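PDB 1UP7: 6-phospho-beta-glucosidase from Thermotoga maritima, which hydrolyses cellobiose 6'-phosphate into glucose 6-phosphate and glucose, using NAD(+) and a manganese ion as cofactors. Local coordinates for residues 188-193 / 197-202. Numbering follows the deposited sequence.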
# COMPACT_ATOMS: atom_id res chain seq x y z
N LYS A 188 -20.49 -2.58 11.36
CA LYS A 188 -19.45 -2.02 10.51
C LYS A 188 -19.46 -0.51 10.77
O LYS A 188 -20.39 0.20 10.39
CB LYS A 188 -19.60 -2.35 9.03
CG LYS A 188 -18.43 -1.79 8.24
CD LYS A 188 -18.49 -2.20 6.79
CE LYS A 188 -17.55 -1.34 5.96
NZ LYS A 188 -17.33 -2.00 4.62
N TYR A 189 -18.40 -0.07 11.44
CA TYR A 189 -18.31 1.26 12.02
C TYR A 189 -16.92 1.80 11.77
O TYR A 189 -15.94 1.16 12.10
CB TYR A 189 -18.50 1.12 13.54
CG TYR A 189 -18.45 2.43 14.30
CD1 TYR A 189 -17.27 3.18 14.39
CD2 TYR A 189 -19.60 2.95 14.88
CE1 TYR A 189 -17.22 4.39 15.06
CE2 TYR A 189 -19.59 4.14 15.55
CZ TYR A 189 -18.41 4.87 15.63
OH TYR A 189 -18.43 6.07 16.31
N TYR A 190 -16.81 3.01 11.24
CA TYR A 190 -15.50 3.59 10.98
C TYR A 190 -15.61 5.09 10.82
O TYR A 190 -16.67 5.63 10.53
CB TYR A 190 -14.85 2.99 9.73
CG TYR A 190 -15.73 3.05 8.48
CD1 TYR A 190 -16.76 2.13 8.27
CD2 TYR A 190 -15.54 4.04 7.54
CE1 TYR A 190 -17.55 2.21 7.12
CE2 TYR A 190 -16.32 4.12 6.42
CZ TYR A 190 -17.33 3.21 6.21
OH TYR A 190 -18.10 3.33 5.08
N GLY A 191 -14.48 5.74 10.97
CA GLY A 191 -14.34 7.16 10.76
C GLY A 191 -13.39 7.69 11.80
O GLY A 191 -12.53 6.98 12.35
N LEU A 192 -13.53 8.97 12.06
CA LEU A 192 -12.75 9.61 13.08
C LEU A 192 -13.71 9.85 14.24
O LEU A 192 -14.92 9.90 14.06
CB LEU A 192 -12.21 10.93 12.54
CG LEU A 192 -10.80 10.97 11.93
CD1 LEU A 192 -10.25 9.67 11.36
CD2 LEU A 192 -10.67 12.13 10.97
N ASN A 193 -13.16 9.96 15.43
CA ASN A 193 -13.90 10.46 16.57
C ASN A 193 -14.72 11.72 16.25
O ASN A 193 -14.19 12.69 15.73
CB ASN A 193 -12.89 10.73 17.69
CG ASN A 193 -13.53 11.09 19.01
OD1 ASN A 193 -13.15 12.08 19.63
ND2 ASN A 193 -14.51 10.30 19.47
N PHE A 197 -19.21 6.76 10.91
CA PHE A 197 -20.23 6.31 9.99
C PHE A 197 -20.53 4.86 10.30
O PHE A 197 -19.63 4.08 10.61
CB PHE A 197 -19.75 6.50 8.54
CG PHE A 197 -19.33 7.92 8.24
CD1 PHE A 197 -18.04 8.37 8.56
CD2 PHE A 197 -20.24 8.81 7.68
CE1 PHE A 197 -17.65 9.67 8.31
CE2 PHE A 197 -19.87 10.11 7.41
CZ PHE A 197 -18.57 10.55 7.72
N ILE A 198 -21.80 4.48 10.25
CA ILE A 198 -22.18 3.09 10.39
C ILE A 198 -22.77 2.65 9.07
O ILE A 198 -23.70 3.27 8.54
CB ILE A 198 -23.18 2.89 11.58
CG1 ILE A 198 -22.53 3.28 12.90
CG2 ILE A 198 -23.70 1.43 11.65
CD1 ILE A 198 -23.49 3.44 14.08
N GLU A 199 -22.21 1.56 8.55
CA GLU A 199 -22.59 1.04 7.25
C GLU A 199 -23.49 -0.18 7.40
O GLU A 199 -24.41 -0.37 6.58
CB GLU A 199 -21.32 0.70 6.46
CG GLU A 199 -21.50 0.56 4.95
CD GLU A 199 -20.18 0.66 4.20
OE1 GLU A 199 -19.19 1.19 4.73
OE2 GLU A 199 -20.13 0.21 3.05
N LYS A 200 -23.24 -0.98 8.42
CA LYS A 200 -23.99 -2.22 8.66
C LYS A 200 -24.30 -2.40 10.14
O LYS A 200 -23.49 -2.04 10.99
CB LYS A 200 -23.24 -3.48 8.12
CG LYS A 200 -22.77 -3.35 6.64
CD LYS A 200 -23.38 -4.39 5.72
CE LYS A 200 -24.35 -3.80 4.68
NZ LYS A 200 -25.53 -4.78 4.43
N VAL A 201 -25.46 -2.96 10.43
CA VAL A 201 -25.83 -3.29 11.79
C VAL A 201 -26.24 -4.74 11.86
O VAL A 201 -27.10 -5.19 11.11
CB VAL A 201 -26.97 -2.43 12.36
CG1 VAL A 201 -27.29 -2.88 13.77
CG2 VAL A 201 -26.56 -0.99 12.40
N PHE A 202 -25.62 -5.47 12.79
CA PHE A 202 -25.96 -6.85 13.05
C PHE A 202 -26.41 -7.00 14.51
O PHE A 202 -25.75 -6.49 15.42
CB PHE A 202 -24.75 -7.78 12.82
CG PHE A 202 -24.24 -7.83 11.40
CD1 PHE A 202 -23.26 -6.92 10.96
CD2 PHE A 202 -24.68 -8.81 10.52
CE1 PHE A 202 -22.78 -6.99 9.65
CE2 PHE A 202 -24.20 -8.87 9.20
CZ PHE A 202 -23.25 -7.96 8.77
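The Tyr-190 ring receives Glu-199 OE1 at its edge, near the ring plane, where the hydroxyl OH donates to OE1; ring and carboxylate planes stand 58° apart. The modelled 2.4 Å from Tyr-190 OH to Glu-199 OE1 is very short, so its exact length is doubtful. Over one face of the Tyr-189 ring, displaced toward the rim, sits the carbonyl O of Phe-197, while CD2 of that tyrosine packs 3.6 Å from Ile-198 CG1. At the edge of the Phe-197 ring, in its plane, lies Tyr-190 O, 3.6 Å from CD1. Lys-188, with CG opposite the backbone N (chi1 -177°) and an extended chain, runs alongside Glu-199: CE comes within 3.3 Å of OE1, whereas NZ makes only a long salt bridge and hydrogen-bonds to Lys-352 O and Gln-350 O. A methionine in place of Lys-188 would probably leave the Glu-199 carboxylate without this nearby positive charge and those two carbonyls without their ammonium donor. Tyr-190 and Phe-197 exchange backbone bonds in both directions, but Lys-188 N bonds to Lys-200 O while Lys-188 O accepts from Glu-199 N at 2.9 Å. That one-residue shift defines a beta bulge in an antiparallel hairpin (axes at 169°), within the C-terminal family 4 glycosidase domain; the connection between the two strands carries His-194, a manganese-binding residue.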